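Local coordinates for phenylacetic acid degradation protein PaaI (Thermus thermophilus HB8, PDB 1WLU), which probably hydrolyses acyl-CoA thioesters as a hot dog-fold thioesterase linked to phenylacetic acid degradation, at residues G40-Y44 with C66-Y70; L46-F51 with V80-A84. One frame throughout, in Å; residues are numbered along the deposited sequence.

Both interactions use helix 40-56, the sausage of the hot dog fold, which lies against one face of an antiparallel sheet. Interaction 1 joins its first turn, 40-44, to the outermost strand of this chain, 61-70; interaction 2 sets the following turn and a half, 46-51, on strand 79-89 in the middle of the sheet. Their centres lie about 10 Å apart, and they touch where Cys66 SG packs 3.6 Å from Phe51 CE2. The CoA site, seen in another structure of this protein and without CoA here, borders both: Tyr70 belongs to interaction 1, while Ala63 lies about 4 Å from the side chains of Cys66 and Phe51. Both contacts also reach the second subunit.

Interaction 1. Residues G40-Y44 with C66-Y70; sequences GGFLY and CRMDY
The start of helix 40-56 crosses the end of strand 61-70 at 120°, its short axis 10.2 Å from that of 66-70, and the nearest CA atoms, of Tyr44 and Met68, are 7.0 Å apart. This is the edge of this chain's sheet in the hot dog fold, and the wide spacing is bridged by long side chains. Tyr70, a CoA-binding residue, reaches back to the first helical turn: its OH donates a 2.9 Å hydrogen bond to Gly40 O. The hydroxyl stands 44° out of the carbonyl plane, while Tyr44 N, making the regular helical bond, approaches the same oxygen from the opposite face. The side chain of Leu43 crosses that of Tyr70, bringing CD1 to the ring edge. A phenylalanine in place of Tyr70 lacks the hydroxyl, which would probably leave Gly40 O without its second donor and Tyr44 OH of the second subunit without this partner. Met68 fills the middle: its chain bends at chi2, bringing the methyl CE against the helix backbone, 3.7 Å from Leu43 O and 3.9 Å from Leu43 CB. In Tyr44, CG lies anti to the backbone N (chi1 179°), which carries the ring out to the strand, its edge passing Met68 CB toward Cys66. Strand 61-70 continues the sheet into a second subunit by antiparallel pairing, and Tyr44 OH hydrogen-bonds to Tyr70 OH of that subunit. Within this chain the same hydroxyl ends 3.2 Å from Cys66 CB and 3.6 Å from Cys66 SG.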
ATOM      1  N   GLY A  40     -12.339 -11.358   1.707  1.00 14.59           N
ATOM      2  CA  GLY A  40     -11.126 -10.709   1.240  1.00 14.56           C
ATOM      3  C   GLY A  40      -9.889 -11.516   1.576  1.00 15.16           C
ATOM      4  O   GLY A  40      -8.891 -11.483   0.849  1.00 15.04           O
ATOM      5  N   GLY A  41      -9.952 -12.241   2.689  1.00 14.11           N
ATOM      6  CA  GLY A  41      -8.833 -13.059   3.118  1.00 14.82           C
ATOM      7  C   GLY A  41      -8.608 -14.256   2.217  1.00 14.38           C
ATOM      8  O   GLY A  41      -7.483 -14.740   2.090  1.00 14.50           O
ATOM      9  N   PHE A  42      -9.677 -14.751   1.598  1.00 14.45           N
ATOM     10  CA  PHE A  42      -9.535 -15.887   0.699  1.00 13.41           C
ATOM     11  C   PHE A  42      -8.863 -15.414  -0.584  1.00 13.55           C
ATOM     12  O   PHE A  42      -7.934 -16.054  -1.079  1.00 13.46           O
ATOM     13  CB  PHE A  42     -10.895 -16.502   0.361  1.00 14.32           C
ATOM     14  CG  PHE A  42     -10.818 -17.569  -0.691  1.00 14.13           C
ATOM     15  CD1 PHE A  42     -10.289 -18.821  -0.394  1.00 14.31           C
ATOM     16  CD2 PHE A  42     -11.213 -17.302  -1.998  1.00 14.78           C
ATOM     17  CE1 PHE A  42     -10.150 -19.791  -1.385  1.00 15.16           C
ATOM     18  CE2 PHE A  42     -11.078 -18.266  -2.996  1.00 15.21           C
ATOM     19  CZ  PHE A  42     -10.544 -19.512  -2.688  1.00 15.06           C
ATOM     20  N   LEU A  43      -9.335 -14.294  -1.126  1.00 12.86           N
ATOM     21  CA  LEU A  43      -8.755 -13.756  -2.349  1.00 13.05           C
ATOM     22  C   LEU A  43      -7.306 -13.355  -2.104  1.00 12.81           C
ATOM     23  O   LEU A  43      -6.441 -13.573  -2.952  1.00 13.09           O
ATOM     24  CB  LEU A  43      -9.572 -12.562  -2.846  1.00 13.88           C
ATOM     25  CG  LEU A  43     -11.015 -12.906  -3.235  1.00 14.68           C
ATOM     26  CD1 LEU A  43     -11.731 -11.647  -3.688  1.00 17.44           C
ATOM     27  CD2 LEU A  43     -11.025 -13.959  -4.341  1.00 17.46           C
ATOM     28  N   TYR A  44      -7.034 -12.777  -0.939  1.00 12.77           N
ATOM     29  CA  TYR A  44      -5.668 -12.393  -0.616  1.00 13.18           C
ATOM     30  C   TYR A  44      -4.795 -13.639  -0.478  1.00 13.41           C
ATOM     31  O   TYR A  44      -3.676 -13.672  -0.984  1.00 12.86           O
ATOM     32  CB  TYR A  44      -5.623 -11.577   0.679  1.00 12.70           C
ATOM     33  CG  TYR A  44      -4.224 -11.155   1.086  1.00 12.14           C
ATOM     34  CD1 TYR A  44      -3.380 -12.026   1.778  1.00 13.19           C
ATOM     35  CD2 TYR A  44      -3.744  -9.887   0.767  1.00 13.59           C
ATOM     36  CE1 TYR A  44      -2.090 -11.641   2.143  1.00 14.52           C
ATOM     37  CE2 TYR A  44      -2.461  -9.493   1.123  1.00 14.81           C
ATOM     38  CZ  TYR A  44      -1.640 -10.370   1.811  1.00 15.32           C
ATOM     39  OH  TYR A  44      -0.375  -9.963   2.174  1.00 19.14           O
ATOM     40  N   CYS A  66       2.580  -5.882   1.415  1.00 11.58           N
ATOM     41  CA  CYS A  66       1.697  -6.275   0.325  1.00 12.08           C
ATOM     42  C   CYS A  66       0.461  -5.396   0.276  1.00 12.36           C
ATOM     43  O   CYS A  66      -0.088  -5.017   1.312  1.00 13.36           O
ATOM     44  CB  CYS A  66       1.267  -7.730   0.491  1.00 12.38           C
ATOM     45  SG  CYS A  66       2.654  -8.875   0.594  1.00 14.16           S
ATOM     46  N   ARG A  67       0.028  -5.076  -0.938  1.00 11.24           N
ATOM     47  CA  ARG A  67      -1.160  -4.261  -1.151  1.00 11.34           C
ATOM     48  C   ARG A  67      -2.155  -5.073  -1.960  1.00 10.66           C
ATOM     49  O   ARG A  67      -1.784  -5.760  -2.916  1.00 11.59           O
ATOM     50  CB  ARG A  67      -0.808  -2.982  -1.914  1.00 11.00           C
ATOM     51  CG  ARG A  67      -2.006  -2.095  -2.262  1.00 12.04           C
ATOM     52  CD  ARG A  67      -1.532  -0.915  -3.099  1.00 11.51           C
ATOM     53  NE  ARG A  67      -2.620  -0.078  -3.604  1.00 11.50           N
ATOM     54  CZ  ARG A  67      -2.940   1.121  -3.128  1.00 12.21           C
ATOM     55  NH1 ARG A  67      -2.265   1.652  -2.114  1.00 12.16           N
ATOM     56  NH2 ARG A  67      -3.928   1.807  -3.688  1.00 12.74           N
ATOM     57  N   MET A  68      -3.418  -5.000  -1.566  1.00 11.26           N
ATOM     58  CA  MET A  68      -4.476  -5.713  -2.258  1.00 11.72           C
ATOM     59  C   MET A  68      -5.572  -4.715  -2.617  1.00 11.31           C
ATOM     60  O   MET A  68      -6.159  -4.086  -1.732  1.00 10.91           O
ATOM     61  CB  MET A  68      -5.045  -6.812  -1.356  1.00 13.35           C
ATOM     62  CG  MET A  68      -6.102  -7.676  -2.012  1.00 13.75           C
ATOM     63  SD  MET A  68      -5.421  -8.793  -3.246  1.00 15.97           S
ATOM     64  CE  MET A  68      -6.794  -9.946  -3.415  1.00 15.04           C
ATOM     65  N   ASP A  69      -5.823  -4.558  -3.914  1.00 11.17           N
ATOM     66  CA  ASP A  69      -6.859  -3.654  -4.404  1.00 11.29           C
ATOM     67  C   ASP A  69      -7.986  -4.513  -4.965  1.00 11.76           C
ATOM     68  O   ASP A  69      -7.772  -5.310  -5.877  1.00 11.76           O
ATOM     69  CB  ASP A  69      -6.289  -2.730  -5.486  1.00 11.97           C
ATOM     70  CG  ASP A  69      -5.290  -1.730  -4.928  1.00 11.88           C
ATOM     71  OD1 ASP A  69      -5.635  -1.027  -3.954  1.00 13.07           O
ATOM     72  OD2 ASP A  69      -4.166  -1.638  -5.465  1.00 12.57           O
ATOM     73  N   TYR A  70      -9.180  -4.349  -4.406  1.00 11.33           N
ATOM     74  CA  TYR A  70     -10.353  -5.129  -4.805  1.00 11.41           C
ATOM     75  C   TYR A  70     -11.229  -4.384  -5.801  1.00 11.73           C
ATOM     76  O   TYR A  70     -11.613  -3.239  -5.557  1.00 12.10           O
ATOM     77  CB  TYR A  70     -11.175  -5.468  -3.561  1.00 12.38           C
ATOM     78  CG  TYR A  70     -10.441  -6.320  -2.552  1.00 12.44           C
ATOM     79  CD1 TYR A  70     -10.503  -7.709  -2.605  1.00 13.23           C
ATOM     80  CD2 TYR A  70      -9.685  -5.734  -1.539  1.00 13.72           C
ATOM     81  CE1 TYR A  70      -9.837  -8.497  -1.671  1.00 13.09           C
ATOM     82  CE2 TYR A  70      -9.013  -6.511  -0.602  1.00 14.10           C
ATOM     83  CZ  TYR A  70      -9.095  -7.892  -0.675  1.00 14.34           C
ATOM     84  OH  TYR A  70      -8.448  -8.672   0.252  1.00 15.56           O
TER

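Interaction 2. Residues L46-F51 with V80-A84; sequences LADSAF and VEARA
Leu46 and Val80 meet tip to tip where helix 40-56 rests on strand 79-89, the helix-on-sheet core of the hot dog fold. The segments run in roughly the same direction, 35° apart, with axes only 7.4 Å from each other. Small residues permit this closeness: Ala47 CA and Ala82 CA are 5.1 Å apart, and no hydrogen bond crosses the interface. At the Leu46 end packing is tightest. Leu46 CD2 lies 3.4 Å from Val80 CG1, shorter than usual for two carbons, and almost as near to Val80 CG2, so one methyl sits against both branches of the valine. Leu46 CG is directed to the sheet by a chi1 of 179° and also packs on Ala82 CB. That alanine methyl is the centre of the contact, facing the helix backbone at Leu46 O and Ala47 CA as well as the methyl of Ala50. Toward the other end, Ala50 CB bridges the methyls of Ala82 and Ala84, 3.9 Å from each. Val23 and Val98, from strands flanking 79-89, add to this apolar layer. The packing thins at Phe51, whose ring leads away from the strand to meet Phe110 near the CoA site, Phe51 CB staying 5.3 Å from Ala84 CB. On the other face of the strand, Glu81 and Arg83 point away from the helix, Arg83 being solvent-exposed. They form a salt bridge whose hydrogen bonds are weak: Arg83 NE lies 3.3 Å from Glu81 OE1, which sits at the edge of the guanidinium, in its plane.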
ATOM      1  N   LEU A  46      -5.074 -16.404  -1.932  1.00 13.07           N
ATOM      2  CA  LEU A  46      -4.825 -16.905  -3.278  1.00 12.68           C
ATOM      3  C   LEU A  46      -3.677 -16.127  -3.918  1.00 13.00           C
ATOM      4  O   LEU A  46      -2.719 -16.713  -4.422  1.00 13.50           O
ATOM      5  CB  LEU A  46      -6.088 -16.757  -4.128  1.00 14.50           C
ATOM      6  CG  LEU A  46      -5.994 -17.204  -5.586  1.00 15.57           C
ATOM      7  CD1 LEU A  46      -5.899 -18.724  -5.651  1.00 18.34           C
ATOM      8  CD2 LEU A  46      -7.220 -16.724  -6.343  1.00 17.72           C
ATOM      9  N   ALA A  47      -3.772 -14.801  -3.890  1.00 12.50           N
ATOM     10  CA  ALA A  47      -2.736 -13.958  -4.476  1.00 12.56           C
ATOM     11  C   ALA A  47      -1.408 -14.133  -3.755  1.00 12.88           C
ATOM     12  O   ALA A  47      -0.357 -14.241  -4.389  1.00 13.03           O
ATOM     13  CB  ALA A  47      -3.168 -12.497  -4.428  1.00 12.09           C
ATOM     14  N   ASP A  48      -1.461 -14.166  -2.428  1.00 12.80           N
ATOM     15  CA  ASP A  48      -0.266 -14.321  -1.613  1.00 13.20           C
ATOM     16  C   ASP A  48       0.439 -15.641  -1.900  1.00 14.10           C
ATOM     17  O   ASP A  48       1.667 -15.716  -1.862  1.00 14.04           O
ATOM     18  CB  ASP A  48      -0.633 -14.248  -0.131  1.00 14.66           C
ATOM     19  CG  ASP A  48       0.580 -14.244   0.764  1.00 17.48           C
ATOM     20  OD1 ASP A  48       1.359 -13.273   0.692  1.00 21.61           O
ATOM     21  OD2 ASP A  48       0.761 -15.208   1.532  1.00 18.77           O
ATOM     22  N   SER A  49      -0.338 -16.682  -2.182  1.00 13.59           N
ATOM     23  CA  SER A  49       0.244 -17.987  -2.479  1.00 13.98           C
ATOM     24  C   SER A  49       1.025 -17.948  -3.794  1.00 13.60           C
ATOM     25  O   SER A  49       2.116 -18.510  -3.884  1.00 13.99           O
ATOM     26  CB  SER A  49      -0.850 -19.056  -2.535  1.00 14.37           C
ATOM     27  OG  SER A  49      -1.449 -19.229  -1.259  1.00 15.77           O
ATOM     28  N   ALA A  50       0.471 -17.289  -4.809  1.00 12.60           N
ATOM     29  CA  ALA A  50       1.159 -17.173  -6.094  1.00 12.22           C
ATOM     30  C   ALA A  50       2.417 -16.322  -5.897  1.00 13.11           C
ATOM     31  O   ALA A  50       3.473 -16.611  -6.458  1.00 13.55           O
ATOM     32  CB  ALA A  50       0.237 -16.532  -7.122  1.00 12.42           C
ATOM     33  N   PHE A  51       2.281 -15.273  -5.091  1.00 12.24           N
ATOM     34  CA  PHE A  51       3.363 -14.352  -4.744  1.00 12.17           C
ATOM     35  C   PHE A  51       4.494 -15.123  -4.053  1.00 12.44           C
ATOM     36  O   PHE A  51       5.670 -14.967  -4.391  1.00 12.62           O
ATOM     37  CB  PHE A  51       2.767 -13.274  -3.822  1.00 12.36           C
ATOM     38  CG  PHE A  51       3.773 -12.425  -3.091  1.00 12.07           C
ATOM     39  CD1 PHE A  51       4.656 -11.599  -3.778  1.00 14.74           C
ATOM     40  CD2 PHE A  51       3.758 -12.377  -1.702  1.00 14.49           C
ATOM     41  CE1 PHE A  51       5.498 -10.730  -3.088  1.00 16.75           C
ATOM     42  CE2 PHE A  51       4.597 -11.512  -1.003  1.00 13.35           C
ATOM     43  CZ  PHE A  51       5.465 -10.687  -1.701  1.00 15.70           C
ATOM     44  N   VAL A  80     -11.294 -18.841  -9.749  1.00 16.66           N
ATOM     45  CA  VAL A  80     -10.401 -17.693  -9.735  1.00 16.32           C
ATOM     46  C   VAL A  80      -8.934 -18.105  -9.816  1.00 15.66           C
ATOM     47  O   VAL A  80      -8.552 -19.180  -9.354  1.00 15.37           O
ATOM     48  CB  VAL A  80     -10.657 -16.853  -8.459  1.00 18.35           C
ATOM     49  CG1 VAL A  80     -10.383 -17.694  -7.227  1.00 20.53           C
ATOM     50  CG2 VAL A  80      -9.812 -15.592  -8.470  1.00 19.05           C
ATOM     51  N   GLU A  81      -8.125 -17.238 -10.418  1.00 14.76           N
ATOM     52  CA  GLU A  81      -6.694 -17.471 -10.583  1.00 16.08           C
ATOM     53  C   GLU A  81      -5.899 -16.253 -10.139  1.00 14.18           C
ATOM     54  O   GLU A  81      -6.374 -15.122 -10.245  1.00 15.02           O
ATOM     55  CB  GLU A  81      -6.357 -17.725 -12.055  1.00 19.06           C
ATOM     56  CG  GLU A  81      -6.691 -19.095 -12.592  1.00 23.06           C
ATOM     57  CD  GLU A  81      -6.455 -19.178 -14.089  1.00 22.56           C
ATOM     58  OE1 GLU A  81      -5.623 -18.397 -14.607  1.00 24.95           O
ATOM     59  OE2 GLU A  81      -7.093 -20.025 -14.747  1.00 27.57           O
ATOM     60  N   ALA A  82      -4.690 -16.493  -9.646  1.00 13.16           N
ATOM     61  CA  ALA A  82      -3.791 -15.418  -9.241  1.00 13.12           C
ATOM     62  C   ALA A  82      -2.525 -15.623 -10.069  1.00 13.42           C
ATOM     63  O   ALA A  82      -1.856 -16.654  -9.958  1.00 13.76           O
ATOM     64  CB  ALA A  82      -3.481 -15.502  -7.759  1.00 12.94           C
ATOM     65  N   ARG A  83      -2.222 -14.644 -10.916  1.00 12.51           N
ATOM     66  CA  ARG A  83      -1.066 -14.699 -11.805  1.00 13.17           C
ATOM     67  C   ARG A  83       0.027 -13.755 -11.329  1.00 13.01           C
ATOM     68  O   ARG A  83      -0.115 -12.533 -11.422  1.00 12.84           O
ATOM     69  CB  ARG A  83      -1.506 -14.326 -13.220  1.00 13.50           C
ATOM     70  CG  ARG A  83      -2.685 -15.155 -13.705  1.00 16.26           C
ATOM     71  CD  ARG A  83      -3.329 -14.552 -14.932  1.00 19.61           C
ATOM     72  NE  ARG A  83      -4.460 -15.356 -15.388  1.00 21.65           N
ATOM     73  CZ  ARG A  83      -5.242 -15.026 -16.409  1.00 21.84           C
ATOM     74  NH1 ARG A  83      -5.017 -13.906 -17.081  1.00 23.16           N
ATOM     75  NH2 ARG A  83      -6.243 -15.822 -16.764  1.00 23.83           N
ATOM     76  N   ALA A  84       1.119 -14.326 -10.829  1.00 12.51           N
ATOM     77  CA  ALA A  84       2.232 -13.540 -10.312  1.00 11.56           C
ATOM     78  C   ALA A  84       3.375 -13.396 -11.305  1.00 13.06           C
ATOM     79  O   ALA A  84       3.821 -14.377 -11.901  1.00 13.63           O
ATOM     80  CB  ALA A  84       2.749 -14.170  -9.018  1.00 13.18           C
TER